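Local coordinates for geranyltranstransferase (Thermotoga neapolitana, PDB 4WK5), which probably acts as a magnesium-dependent prenyltransferase of the FPP/GGPP synthase family, joining isoprenoid diphosphate units in isoprene biosynthesis, at residues Arg30-Leu35 / Ala84-His89; Leu62-Val67 / Ser195-Leu200; Leu78-Val83 / Phe134-Lys139; Lys209-Lys214 / Glu270-Glu275; Gly216-Ile221 / Lys263-Val268. All coordinates share one frame; numbering follows the deposited sequence.

Interaction 1: residues Arg30-Leu35 / Ala84-His89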
# COMPACT_ATOMS: atom_id res chain seq x y z
N ARG A 30 -18.73 8.59 -10.19
CA ARG A 30 -18.28 9.96 -10.45
C ARG A 30 -17.02 10.29 -9.65
O ARG A 30 -16.03 10.79 -10.20
CB ARG A 30 -19.39 10.95 -10.10
CG ARG A 30 -18.99 12.42 -10.18
CD ARG A 30 -18.63 12.82 -11.59
NE ARG A 30 -18.56 14.28 -11.72
CZ ARG A 30 -17.77 14.92 -12.57
NH1 ARG A 30 -16.96 14.23 -13.37
NH2 ARG A 30 -17.78 16.25 -12.63
N ARG A 31 -17.06 10.01 -8.35
CA ARG A 31 -15.92 10.35 -7.52
C ARG A 31 -14.71 9.49 -7.85
O ARG A 31 -13.58 9.99 -7.92
CB ARG A 31 -16.27 10.23 -6.04
CG ARG A 31 -15.06 10.50 -5.14
CD ARG A 31 -14.57 11.94 -5.25
NE ARG A 31 -15.49 12.87 -4.59
CZ ARG A 31 -15.46 13.14 -3.29
NH1 ARG A 31 -14.57 12.56 -2.50
NH2 ARG A 31 -16.34 13.99 -2.78
N ILE A 32 -14.91 8.19 -8.07
CA ILE A 32 -13.75 7.33 -8.27
C ILE A 32 -13.08 7.65 -9.63
O ILE A 32 -11.85 7.58 -9.73
CB ILE A 32 -14.11 5.81 -8.13
CG1 ILE A 32 -12.84 5.01 -7.82
CG2 ILE A 32 -14.87 5.27 -9.33
CD1 ILE A 32 -13.10 3.54 -7.49
N GLU A 33 -13.85 8.03 -10.64
CA GLU A 33 -13.22 8.37 -11.92
C GLU A 33 -12.45 9.69 -11.83
O GLU A 33 -11.46 9.87 -12.54
CB GLU A 33 -14.26 8.44 -13.04
CG GLU A 33 -14.80 7.09 -13.47
CD GLU A 33 -13.75 6.12 -14.01
OE1 GLU A 33 -12.59 6.51 -14.23
OE2 GLU A 33 -14.10 4.95 -14.25
N GLU A 34 -12.91 10.59 -10.98
CA GLU A 34 -12.17 11.84 -10.75
C GLU A 34 -10.79 11.55 -10.18
O GLU A 34 -9.79 12.16 -10.58
CB GLU A 34 -12.94 12.77 -9.80
CG GLU A 34 -14.12 13.46 -10.43
CD GLU A 34 -14.92 14.28 -9.44
OE1 GLU A 34 -14.69 14.13 -8.22
OE2 GLU A 34 -15.76 15.09 -9.89
N LEU A 35 -10.73 10.60 -9.25
CA LEU A 35 -9.48 10.29 -8.55
C LEU A 35 -8.47 9.56 -9.43
O LEU A 35 -7.26 9.71 -9.24
CB LEU A 35 -9.75 9.46 -7.29
CG LEU A 35 -10.50 10.21 -6.19
CD1 LEU A 35 -10.85 9.24 -5.07
CD2 LEU A 35 -9.65 11.34 -5.66
N ALA A 84 -12.37 5.01 -1.11
CA ALA A 84 -11.13 4.38 -0.63
C ALA A 84 -11.26 2.86 -0.58
O ALA A 84 -10.37 2.14 -1.04
CB ALA A 84 -10.75 4.91 0.75
N VAL A 85 -12.38 2.37 -0.05
CA VAL A 85 -12.58 0.94 0.06
C VAL A 85 -12.61 0.33 -1.34
O VAL A 85 -12.04 -0.74 -1.59
CB VAL A 85 -13.87 0.61 0.84
CG1 VAL A 85 -14.25 -0.84 0.68
CG2 VAL A 85 -13.67 0.97 2.33
N GLU A 86 -13.25 1.01 -2.27
CA GLU A 86 -13.35 0.44 -3.62
C GLU A 86 -12.01 0.51 -4.35
O GLU A 86 -11.68 -0.42 -5.11
CB GLU A 86 -14.45 1.14 -4.44
CG GLU A 86 -14.72 0.50 -5.82
CD GLU A 86 -15.27 -0.93 -5.77
OE1 GLU A 86 -15.63 -1.43 -4.68
OE2 GLU A 86 -15.31 -1.58 -6.83
N LEU A 87 -11.24 1.58 -4.15
CA LEU A 87 -9.90 1.65 -4.73
C LEU A 87 -9.03 0.50 -4.21
O LEU A 87 -8.28 -0.13 -4.96
CB LEU A 87 -9.24 2.99 -4.42
CG LEU A 87 -9.84 4.18 -5.19
CD1 LEU A 87 -9.36 5.49 -4.56
CD2 LEU A 87 -9.45 4.13 -6.66
N PHE A 88 -9.13 0.23 -2.91
CA PHE A 88 -8.35 -0.84 -2.31
C PHE A 88 -8.76 -2.19 -2.89
O PHE A 88 -7.90 -3.02 -3.22
CB PHE A 88 -8.51 -0.84 -0.77
CG PHE A 88 -7.54 -1.76 -0.08
CD1 PHE A 88 -7.81 -3.11 0.02
CD2 PHE A 88 -6.34 -1.26 0.41
CE1 PHE A 88 -6.89 -3.97 0.63
CE2 PHE A 88 -5.42 -2.12 1.01
CZ PHE A 88 -5.70 -3.46 1.12
N HIS A 89 -10.07 -2.40 -3.01
CA HIS A 89 -10.59 -3.64 -3.57
C HIS A 89 -10.11 -3.82 -5.02
O HIS A 89 -9.67 -4.91 -5.41
CB HIS A 89 -12.12 -3.65 -3.50
CG HIS A 89 -12.76 -4.81 -4.22
ND1 HIS A 89 -12.54 -6.12 -3.87
CD2 HIS A 89 -13.58 -4.84 -5.29
CE1 HIS A 89 -13.20 -6.91 -4.69
NE2 HIS A 89 -13.84 -6.16 -5.56
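Glu-86 meets Ile-32 with its aliphatic part, CG lying 3.8 Å from Ile-32 CD1, while its flat carboxylate leads away from helix 23-36. Carboxylate oxygen OE2 lies at the edge of the His-89 ring, in the ring plane, and forms a salt bridge with Arg-58. On the far side of helix 23-36, Glu-34 OE2 sits 3.3 Å above one face of the Arg-30 guanidinium, over its centre. No N-H points at it, so only charge holds the pair.

The contact itself is apolar. Ile-32 has CG1 anti to the backbone N (chi1 -159°), and the chain stays extended to CD1, which reaches out towards helix 75-96. Ile-32 and Leu-87 lie alongside each other, pointing opposite ways. Ile-32 CG1 is 3.7 Å from Leu-87 CD2, and Ile-32 CD1 is 3.8 Å from the same methyl. The other methyl, Leu-87 CD1, meets Leu-35 CD1 at 4.1 Å, and these side chains are roughly perpendicular.

The short helix segments cross at -61° with axes 10.7 Å apart. The N-terminal helix is joined to helix 75-96 by aliphatic packing, with no hydrogen bond between the segments. The buried carboxylate of Glu-86 is paired with Arg-58.

Interaction 2: residues Leu62-Val67 / Ser195-Leu200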
# COMPACT_ATOMS: atom_id res chain seq x y z
N LEU A 62 -21.08 0.88 -1.79
CA LEU A 62 -22.52 1.06 -1.58
C LEU A 62 -22.90 0.75 -0.14
O LEU A 62 -23.73 1.43 0.44
CB LEU A 62 -23.33 0.20 -2.54
CG LEU A 62 -23.43 0.70 -3.98
CD1 LEU A 62 -23.97 -0.40 -4.88
CD2 LEU A 62 -24.33 1.93 -4.04
N LEU A 63 -22.29 -0.28 0.45
CA LEU A 63 -22.54 -0.62 1.84
C LEU A 63 -22.09 0.49 2.79
O LEU A 63 -22.81 0.84 3.73
CB LEU A 63 -21.85 -1.94 2.20
CG LEU A 63 -22.04 -2.56 3.57
CD1 LEU A 63 -23.52 -2.93 3.79
CD2 LEU A 63 -21.14 -3.80 3.66
N VAL A 64 -20.92 1.07 2.53
CA VAL A 64 -20.47 2.22 3.32
C VAL A 64 -21.51 3.35 3.27
O VAL A 64 -21.88 3.93 4.30
CB VAL A 64 -19.11 2.73 2.85
CG1 VAL A 64 -18.75 4.03 3.58
CG2 VAL A 64 -18.04 1.65 3.05
N LEU A 65 -22.01 3.66 2.07
CA LEU A 65 -22.99 4.73 1.94
C LEU A 65 -24.32 4.40 2.60
O LEU A 65 -24.95 5.28 3.19
CB LEU A 65 -23.23 5.06 0.46
CG LEU A 65 -22.03 5.68 -0.27
CD1 LEU A 65 -22.46 6.18 -1.65
CD2 LEU A 65 -21.44 6.81 0.55
N THR A 66 -24.77 3.15 2.51
CA THR A 66 -26.08 2.83 3.09
C THR A 66 -26.02 2.78 4.61
O THR A 66 -26.92 3.27 5.28
CB THR A 66 -26.66 1.50 2.54
OG1 THR A 66 -25.93 0.39 3.08
CG2 THR A 66 -26.61 1.50 1.00
N VAL A 67 -24.94 2.20 5.16
CA VAL A 67 -24.79 2.15 6.61
C VAL A 67 -24.65 3.57 7.15
O VAL A 67 -25.28 3.95 8.14
CB VAL A 67 -23.57 1.31 7.03
CG1 VAL A 67 -23.30 1.46 8.52
CG2 VAL A 67 -23.78 -0.16 6.66
N SER A 195 -17.71 -0.80 10.17
CA SER A 195 -16.99 -0.09 11.23
C SER A 195 -16.79 1.39 10.94
O SER A 195 -16.99 2.25 11.81
CB SER A 195 -15.61 -0.73 11.45
OG SER A 195 -15.72 -2.06 11.93
N ALA A 196 -16.38 1.69 9.72
CA ALA A 196 -15.94 3.04 9.37
C ALA A 196 -17.04 4.10 9.56
O ALA A 196 -16.76 5.15 10.15
CB ALA A 196 -15.42 3.07 7.92
N PRO A 197 -18.29 3.84 9.10
CA PRO A 197 -19.28 4.89 9.36
C PRO A 197 -19.54 5.09 10.85
O PRO A 197 -19.78 6.22 11.27
CB PRO A 197 -20.55 4.35 8.67
CG PRO A 197 -20.08 3.35 7.69
CD PRO A 197 -18.84 2.75 8.28
N PHE A 198 -19.53 4.01 11.62
CA PHE A 198 -19.75 4.12 13.07
C PHE A 198 -18.62 4.93 13.71
O PHE A 198 -18.85 5.69 14.65
CB PHE A 198 -19.88 2.74 13.71
CG PHE A 198 -21.27 2.15 13.63
CD1 PHE A 198 -21.79 1.74 12.41
CD2 PHE A 198 -22.06 2.03 14.76
CE1 PHE A 198 -23.07 1.21 12.33
CE2 PHE A 198 -23.33 1.51 14.68
CZ PHE A 198 -23.83 1.09 13.47
N LEU A 199 -17.40 4.77 13.20
CA LEU A 199 -16.28 5.59 13.66
C LEU A 199 -16.50 7.06 13.34
O LEU A 199 -16.28 7.93 14.18
CB LEU A 199 -14.96 5.11 13.05
CG LEU A 199 -14.28 3.93 13.77
CD1 LEU A 199 -13.19 3.30 12.91
CD2 LEU A 199 -13.72 4.38 15.12
N LEU A 200 -16.95 7.34 12.11
CA LEU A 200 -17.22 8.71 11.68
C LEU A 200 -18.29 9.38 12.54
O LEU A 200 -18.24 10.59 12.77
CB LEU A 200 -17.65 8.74 10.22
CG LEU A 200 -16.60 8.25 9.21
CD1 LEU A 200 -17.11 8.40 7.79
CD2 LEU A 200 -15.33 9.02 9.40
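Val-67 CG1 is the central atom of this contact. It lies 3.8 Å from Pro-197 CG and also 3.8 Å from Phe-198 CE1. The valine branch approaches the phenylalanine ring at its edge, near the ring plane, and not over a face. The valine side chain is set nearly square to both partners. With CG1 anti to the backbone N (chi1 171°), that methyl is the one that meets the proline and the ring. One turn earlier, Val-64 touches the same proline. Its backbone O is 3.9 Å from Pro-197 CG, and its CG1 is a looser 4.4 Å from that carbon.

Pro-197 CB is directed at helix 59-70, and CG touches both Val-64 and Val-67. Pro-197 has no N-H to give, so helix 175-201 is kinked there. The nearest backbones are Val-64 and Pro-197, with CA atoms 6.7 Å apart.

A second shell packs round these groups. Thr-280 of helix 278-289 touches Val-67, Leu-203 touches Phe-198, and Ala-82 of helix 75-96 touches Val-64. All four contact residues are buried.

The two short segments run roughly the same way, 38° apart, with axes 9.1 Å from each other. The all-helical isoprenoid synthase fold is a bundle of long helices, and this contact joins two that are distant in sequence.

Interaction 3: residues Leu78-Val83 / Phe134-Lys139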
# COMPACT_ATOMS: atom_id res chain seq x y z
N LEU A 78 -18.20 10.29 4.15
CA LEU A 78 -18.66 8.94 3.84
C LEU A 78 -18.21 8.56 2.43
O LEU A 78 -17.74 7.44 2.19
CB LEU A 78 -20.18 8.87 3.98
CG LEU A 78 -20.91 7.57 4.31
CD1 LEU A 78 -20.44 6.99 5.64
CD2 LEU A 78 -22.41 7.84 4.34
N VAL A 79 -18.36 9.49 1.49
CA VAL A 79 -17.97 9.23 0.10
C VAL A 79 -16.48 8.92 0.00
O VAL A 79 -16.08 7.99 -0.70
CB VAL A 79 -18.32 10.42 -0.82
CG1 VAL A 79 -17.65 10.28 -2.18
CG2 VAL A 79 -19.84 10.55 -0.96
N ASP A 80 -15.67 9.68 0.73
CA ASP A 80 -14.22 9.44 0.79
C ASP A 80 -13.87 8.02 1.23
O ASP A 80 -13.03 7.37 0.59
CB ASP A 80 -13.55 10.43 1.74
CG ASP A 80 -13.50 11.84 1.19
OD1 ASP A 80 -13.61 11.99 -0.05
OD2 ASP A 80 -13.35 12.78 1.99
N VAL A 81 -14.51 7.56 2.30
CA VAL A 81 -14.31 6.21 2.82
C VAL A 81 -14.78 5.19 1.80
O VAL A 81 -14.07 4.21 1.53
CB VAL A 81 -15.06 5.99 4.17
CG1 VAL A 81 -14.94 4.54 4.64
CG2 VAL A 81 -14.53 6.94 5.23
N ALA A 82 -15.97 5.40 1.23
CA ALA A 82 -16.50 4.44 0.27
C ALA A 82 -15.58 4.28 -0.93
O ALA A 82 -15.28 3.16 -1.33
CB ALA A 82 -17.91 4.85 -0.19
N VAL A 83 -15.11 5.38 -1.50
CA VAL A 83 -14.24 5.28 -2.67
C VAL A 83 -12.89 4.68 -2.30
O VAL A 83 -12.34 3.88 -3.06
CB VAL A 83 -14.06 6.65 -3.36
CG1 VAL A 83 -13.06 6.55 -4.49
CG2 VAL A 83 -15.40 7.11 -3.89
N PHE A 134 -5.26 4.77 0.55
CA PHE A 134 -4.76 5.31 1.81
C PHE A 134 -4.86 6.85 1.83
O PHE A 134 -5.25 7.45 2.84
CB PHE A 134 -3.32 4.87 2.07
CG PHE A 134 -3.19 3.47 2.61
CD1 PHE A 134 -3.39 3.21 3.95
CD2 PHE A 134 -2.86 2.41 1.77
CE1 PHE A 134 -3.26 1.93 4.46
CE2 PHE A 134 -2.73 1.12 2.26
CZ PHE A 134 -2.93 0.88 3.61
N SER A 135 -4.53 7.48 0.70
CA SER A 135 -4.63 8.94 0.60
C SER A 135 -6.04 9.44 0.87
O SER A 135 -6.22 10.46 1.54
CB SER A 135 -4.18 9.43 -0.78
OG SER A 135 -2.80 9.19 -0.98
N GLN A 136 -7.03 8.72 0.35
CA GLN A 136 -8.43 9.14 0.56
C GLN A 136 -8.88 8.94 2.01
O GLN A 136 -9.58 9.78 2.57
CB GLN A 136 -9.37 8.37 -0.38
CG GLN A 136 -9.26 8.81 -1.85
CD GLN A 136 -9.44 10.32 -2.04
OE1 GLN A 136 -8.54 11.01 -2.51
NE2 GLN A 136 -10.59 10.84 -1.62
N ILE A 137 -8.47 7.83 2.62
CA ILE A 137 -8.77 7.66 4.04
C ILE A 137 -8.10 8.77 4.87
O ILE A 137 -8.69 9.27 5.84
CB ILE A 137 -8.31 6.29 4.56
CG1 ILE A 137 -9.13 5.18 3.91
CG2 ILE A 137 -8.50 6.20 6.07
CD1 ILE A 137 -10.61 5.16 4.35
N ALA A 138 -6.88 9.14 4.51
CA ALA A 138 -6.16 10.16 5.27
C ALA A 138 -6.90 11.50 5.25
O ALA A 138 -6.83 12.27 6.21
CB ALA A 138 -4.74 10.33 4.73
N LYS A 139 -7.60 11.77 4.16
CA LYS A 139 -8.39 13.01 4.02
C LYS A 139 -9.50 13.17 5.05
O LYS A 139 -9.96 14.29 5.30
CB LYS A 139 -9.06 13.10 2.64
CG LYS A 139 -8.15 13.31 1.46
CD LYS A 139 -8.99 13.34 0.18
CE LYS A 139 -8.15 13.65 -1.05
NZ LYS A 139 -8.94 13.66 -2.32
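Asp-80 and Gln-136 meet where helix 75-96 passes helix 119-138. Gln-136 NE2 stops 3.6 Å from Asp-80 OD1, which is too far to count as a hydrogen bond. The carboxylate and amide planes are steeply inclined, 74° apart. Gln-136 is bent at its second torsion (chi2 -54°), which turns the amide so that OE1 meets Lys-139 NZ. There OE1 accepts a 2.7 Å hydrogen bond from Lys-139 NZ. That bond lies in the carbonyl plane on a lone pair, with a C=O...N angle of 115°. The lysine is fully extended beyond its first torsion. The amide is therefore held with NE2 on the aspartate side.

Both helices belong to the all-helical prenyltransferase fold. Their backbones come close: the CA atoms of Asp-80 and Gln-136 are 5.8 Å apart. Ile-137 supplies the apolar half, with CD1 4.1 Å from Val-81 CA and 4.4 Å from Val-81 CG1.

The stronger partner of Asp-80 is Arg-31 of helix 23-36, which forms a salt bridge with OD1. Two residues before Gln-136, the ring of Phe-134 stacks on Phe-134 of the second subunit.

Interaction 4: residues Lys209-Lys214 / Glu270-Glu275; sequences KKLGEK and EALESE
Leu-211 points at Ala-271 and takes part in every contact between the segments. It joins helix 206-229 to the last turn of helix 248-274 in the all-helical prenyltransferase fold. The leucine fork opens towards the alanine. Leu-211 CD2 is 3.7 Å from Ala-271 CB and Leu-211 CD1 is 3.8 Å from it, so both branches press on one methyl. The fork is placed by a first torsion that sets CG anti to the carbonyl carbon (chi1 -70°).

Leu-272 comes in from beside the alanine. Its bond from the main chain does not point at helix 206-229, but its end draws nearer, and CD2 reaches 4.2 Å from Leu-211 CD1. Glu-275, just past the helix, approaches loosely, its OE2 4.4 Å from Leu-211 CD1. No hydrogen bond or salt bridge crosses between the segments, and the nearest CA atoms, of Leu-211 and Ala-271, are 8.1 Å apart.

Phe-207, on the same helix as Leu-211, also touches Ala-271 and Glu-275. Two other helices add to the packing: Phe-194 of helix 175-201 and Leu-284 of helix 278-289 both touch Leu-272.

The end of helix 248-274 is tied within itself. Glu-270 O accepts Ser-274 N and Ser-274 OG from opposite faces of its carbonyl plane, and the hydroxyl bond is 2.8 Å long, tilted 32° from that plane.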
# COMPACT_ATOMS: atom_id res chain seq x y z
N LYS A 209 -18.94 -4.60 13.49
CA LYS A 209 -17.73 -5.12 12.86
C LYS A 209 -17.81 -6.65 12.75
O LYS A 209 -17.41 -7.24 11.73
CB LYS A 209 -16.48 -4.70 13.64
CG LYS A 209 -15.18 -5.13 13.01
CD LYS A 209 -13.98 -4.70 13.85
CE LYS A 209 -12.68 -5.19 13.25
NZ LYS A 209 -11.49 -4.71 14.01
N LYS A 210 -18.34 -7.26 13.80
CA LYS A 210 -18.61 -8.70 13.83
C LYS A 210 -19.60 -9.08 12.73
O LYS A 210 -19.47 -10.11 12.08
CB LYS A 210 -19.14 -9.10 15.20
CG LYS A 210 -18.77 -10.50 15.65
CD LYS A 210 -19.29 -10.77 17.06
CE LYS A 210 -18.84 -12.12 17.58
NZ LYS A 210 -19.74 -12.62 18.65
N LEU A 211 -20.59 -8.22 12.52
CA LEU A 211 -21.57 -8.40 11.44
C LEU A 211 -20.92 -8.42 10.07
O LEU A 211 -21.22 -9.29 9.24
CB LEU A 211 -22.63 -7.30 11.48
CG LEU A 211 -23.63 -7.30 12.63
CD1 LEU A 211 -24.69 -6.24 12.34
CD2 LEU A 211 -24.26 -8.68 12.83
N GLY A 212 -20.04 -7.46 9.81
CA GLY A 212 -19.40 -7.38 8.52
C GLY A 212 -18.53 -8.58 8.23
O GLY A 212 -18.47 -9.06 7.10
N GLU A 213 -17.84 -9.08 9.26
CA GLU A 213 -17.02 -10.25 9.06
C GLU A 213 -17.85 -11.46 8.66
O GLU A 213 -17.50 -12.17 7.71
CB GLU A 213 -16.21 -10.57 10.31
CG GLU A 213 -15.07 -11.53 10.01
CD GLU A 213 -14.55 -12.24 11.24
OE1 GLU A 213 -13.89 -11.58 12.07
OE2 GLU A 213 -14.80 -13.45 11.36
N LYS A 214 -18.96 -11.70 9.36
CA LYS A 214 -19.81 -12.83 9.02
C LYS A 214 -20.44 -12.64 7.64
O LYS A 214 -20.52 -13.59 6.86
CB LYS A 214 -20.90 -13.05 10.08
CG LYS A 214 -20.32 -13.44 11.42
CD LYS A 214 -21.35 -14.15 12.29
CE LYS A 214 -20.69 -15.26 13.10
NZ LYS A 214 -21.68 -16.08 13.85
N GLU A 270 -31.08 -9.99 10.30
CA GLU A 270 -31.91 -9.84 11.49
C GLU A 270 -31.34 -8.78 12.43
O GLU A 270 -32.10 -8.01 13.02
CB GLU A 270 -32.06 -11.17 12.23
CG GLU A 270 -32.97 -12.15 11.50
CD GLU A 270 -33.40 -13.32 12.36
OE1 GLU A 270 -33.31 -13.21 13.60
OE2 GLU A 270 -33.82 -14.35 11.80
N ALA A 271 -30.01 -8.73 12.55
CA ALA A 271 -29.37 -7.69 13.34
C ALA A 271 -29.63 -6.30 12.74
O ALA A 271 -29.95 -5.36 13.47
CB ALA A 271 -27.86 -7.95 13.45
N LEU A 272 -29.49 -6.18 11.42
CA LEU A 272 -29.71 -4.90 10.73
C LEU A 272 -31.16 -4.42 10.93
O LEU A 272 -31.40 -3.25 11.21
CB LEU A 272 -29.40 -5.02 9.24
CG LEU A 272 -27.96 -5.38 8.87
CD1 LEU A 272 -27.82 -5.55 7.36
CD2 LEU A 272 -26.99 -4.33 9.38
N GLU A 273 -32.11 -5.33 10.75
CA GLU A 273 -33.52 -4.99 10.93
C GLU A 273 -33.79 -4.56 12.37
O GLU A 273 -34.42 -3.53 12.60
CB GLU A 273 -34.41 -6.16 10.54
CG GLU A 273 -35.88 -5.80 10.47
CD GLU A 273 -36.70 -6.81 9.69
OE1 GLU A 273 -37.66 -6.39 9.00
OE2 GLU A 273 -36.38 -8.01 9.77
N SER A 274 -33.27 -5.33 13.32
CA SER A 274 -33.44 -5.03 14.75
C SER A 274 -32.91 -3.66 15.15
O SER A 274 -33.46 -3.01 16.05
CB SER A 274 -32.75 -6.09 15.60
OG SER A 274 -33.38 -7.35 15.45
N GLU A 275 -31.83 -3.23 14.50
CA GLU A 275 -31.17 -1.97 14.85
C GLU A 275 -31.72 -0.77 14.08
O GLU A 275 -31.24 0.35 14.26
CB GLU A 275 -29.67 -2.06 14.61
CG GLU A 275 -28.95 -2.93 15.59
CD GLU A 275 -27.47 -2.97 15.32
OE1 GLU A 275 -26.89 -1.93 14.96
OE2 GLU A 275 -26.89 -4.06 15.47

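Interaction 5: residues Gly216-Ile221 / Lys263-Val268; sequences GVAFQI and KYYEEV
Ala-218 is a small bump that lets helix 248-274 come close. Its CB fits against the root of Tyr-264 and the ring of Tyr-265, 4.0 Å from Tyr-264 CB and 4.3 Å from Tyr-265 CD1. It meets the Tyr-265 ring at the edge, near the ring plane. The short side chain allows the CA atoms of Ala-218 and Tyr-264 to lie 6.1 Å apart, and the segment axes are 8.8 Å apart.

Val-217 is the second bump. Its CG1 is 3.8 Å from Tyr-264 CE2 and lies in the plane of that ring, at the edge. The two side chains meet at a slant. Tyr-264 has CG anti to the carbonyl carbon (chi1 -77°), which brings the ring beside Val-217, and chi2 of -2° turns its edge to the valine.

Neither tyrosine ends in the contact. Tyr-264 OH hydrogen-bonds Glu-179, and Tyr-265 OH hydrogen-bonds the backbone O of Leu-284, so each ring is held at its far end by another helix.

The segments run closer to antiparallel, at 138°. Helix 175-201 flanks them through Tyr-182 on Val-217, and helix 278-289 packs on Tyr-265 through Leu-287.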
# COMPACT_ATOMS: atom_id res chain seq x y z
N GLY A 216 -19.13 -11.08 5.19
CA GLY A 216 -18.04 -11.34 4.26
C GLY A 216 -17.77 -12.82 4.03
O GLY A 216 -17.52 -13.24 2.90
N VAL A 217 -17.78 -13.62 5.09
CA VAL A 217 -17.58 -15.05 4.91
C VAL A 217 -18.72 -15.64 4.06
O VAL A 217 -18.47 -16.43 3.14
CB VAL A 217 -17.48 -15.79 6.27
CG1 VAL A 217 -17.48 -17.30 6.05
CG2 VAL A 217 -16.21 -15.36 6.98
N ALA A 218 -19.95 -15.25 4.36
CA ALA A 218 -21.11 -15.71 3.60
C ALA A 218 -21.01 -15.28 2.14
O ALA A 218 -21.31 -16.06 1.22
CB ALA A 218 -22.41 -15.19 4.22
N PHE A 219 -20.58 -14.04 1.93
CA PHE A 219 -20.39 -13.49 0.59
C PHE A 219 -19.40 -14.34 -0.22
O PHE A 219 -19.65 -14.66 -1.38
CB PHE A 219 -19.91 -12.04 0.70
CG PHE A 219 -19.89 -11.28 -0.61
CD1 PHE A 219 -21.02 -10.61 -1.06
CD2 PHE A 219 -18.72 -11.20 -1.36
CE1 PHE A 219 -21.00 -9.89 -2.24
CE2 PHE A 219 -18.69 -10.48 -2.55
CZ PHE A 219 -19.83 -9.83 -2.99
N GLN A 220 -18.28 -14.72 0.40
CA GLN A 220 -17.27 -15.51 -0.31
C GLN A 220 -17.79 -16.92 -0.61
O GLN A 220 -17.50 -17.46 -1.68
CB GLN A 220 -15.95 -15.57 0.49
CG GLN A 220 -14.81 -16.23 -0.30
CD GLN A 220 -13.44 -16.09 0.35
OE1 GLN A 220 -13.23 -15.27 1.25
NE2 GLN A 220 -12.49 -16.90 -0.11
N ILE A 221 -18.56 -17.50 0.31
CA ILE A 221 -19.13 -18.84 0.08
C ILE A 221 -20.11 -18.79 -1.08
O ILE A 221 -20.10 -19.67 -1.95
CB ILE A 221 -19.86 -19.39 1.32
CG1 ILE A 221 -18.86 -19.64 2.46
CG2 ILE A 221 -20.63 -20.68 0.98
CD1 ILE A 221 -19.52 -19.88 3.80
N LYS A 263 -26.93 -19.16 7.15
CA LYS A 263 -27.06 -18.88 8.58
C LYS A 263 -26.47 -17.52 8.92
O LYS A 263 -27.11 -16.72 9.62
CB LYS A 263 -26.37 -19.96 9.42
CG LYS A 263 -26.48 -19.70 10.92
CD LYS A 263 -25.74 -20.75 11.75
CE LYS A 263 -24.24 -20.53 11.71
NZ LYS A 263 -23.49 -21.58 12.46
N TYR A 264 -25.26 -17.28 8.44
CA TYR A 264 -24.58 -16.00 8.62
C TYR A 264 -25.37 -14.85 8.00
O TYR A 264 -25.55 -13.80 8.62
CB TYR A 264 -23.18 -16.04 8.00
CG TYR A 264 -22.12 -16.79 8.80
CD1 TYR A 264 -22.41 -17.35 10.03
CD2 TYR A 264 -20.82 -16.91 8.30
CE1 TYR A 264 -21.43 -18.02 10.75
CE2 TYR A 264 -19.84 -17.58 9.01
CZ TYR A 264 -20.15 -18.14 10.23
OH TYR A 264 -19.18 -18.81 10.94
N TYR A 265 -25.85 -15.05 6.77
CA TYR A 265 -26.61 -14.01 6.09
C TYR A 265 -27.85 -13.64 6.88
O TYR A 265 -28.18 -12.46 7.03
CB TYR A 265 -27.00 -14.44 4.68
CG TYR A 265 -27.03 -13.30 3.69
CD1 TYR A 265 -25.92 -13.01 2.91
CD2 TYR A 265 -28.15 -12.50 3.56
CE1 TYR A 265 -25.93 -11.96 2.01
CE2 TYR A 265 -28.18 -11.45 2.67
CZ TYR A 265 -27.06 -11.18 1.90
OH TYR A 265 -27.08 -10.13 1.00
N GLU A 266 -28.55 -14.65 7.38
CA GLU A 266 -29.79 -14.41 8.12
C GLU A 266 -29.49 -13.70 9.44
O GLU A 266 -30.24 -12.81 9.83
CB GLU A 266 -30.54 -15.72 8.38
CG GLU A 266 -31.87 -15.54 9.11
CD GLU A 266 -32.84 -14.65 8.34
OE1 GLU A 266 -32.77 -14.61 7.10
OE2 GLU A 266 -33.68 -13.99 8.99
N GLU A 267 -28.41 -14.09 10.11
CA GLU A 267 -28.00 -13.41 11.34
C GLU A 267 -27.74 -11.92 11.09
O GLU A 267 -28.16 -11.07 11.88
CB GLU A 267 -26.75 -14.07 11.94
CG GLU A 267 -27.02 -15.45 12.53
CD GLU A 267 -25.76 -16.15 13.01
OE1 GLU A 267 -24.65 -15.62 12.78
OE2 GLU A 267 -25.88 -17.24 13.60
N VAL A 268 -27.07 -11.61 9.99
CA VAL A 268 -26.75 -10.23 9.66
C VAL A 268 -28.02 -9.44 9.35
O VAL A 268 -28.21 -8.34 9.89
CB VAL A 268 -25.76 -10.16 8.48
CG1 VAL A 268 -25.63 -8.72 7.98
CG2 VAL A 268 -24.41 -10.71 8.90

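The contacts fall into two groups. Interactions 1 and 3 share helix 75-96, and Leu-35 CD1 meets Val-83 CG1 at 3.5 Å. Interactions 4 and 5 share helices 206-229 and 248-274, and a salt bridge joins Lys-214 NZ to Glu-267 OE1 at 3.2 Å. Interaction 2 lies between the groups. It touches interaction 3 through Ala-196 CB and Val-81 CG1, 3.6 Å apart, and interaction 4 through Ser-195 OG and Lys-209 CB, 3.2 Å apart. The centres of interactions 3 and 5 are about 26 Å apart, on opposite sides of the chain's centre. As in relatives, two aspartate-rich, magnesium-binding motifs probably lie at the end of helix 75-96 and on helix 206-229, beyond these segments.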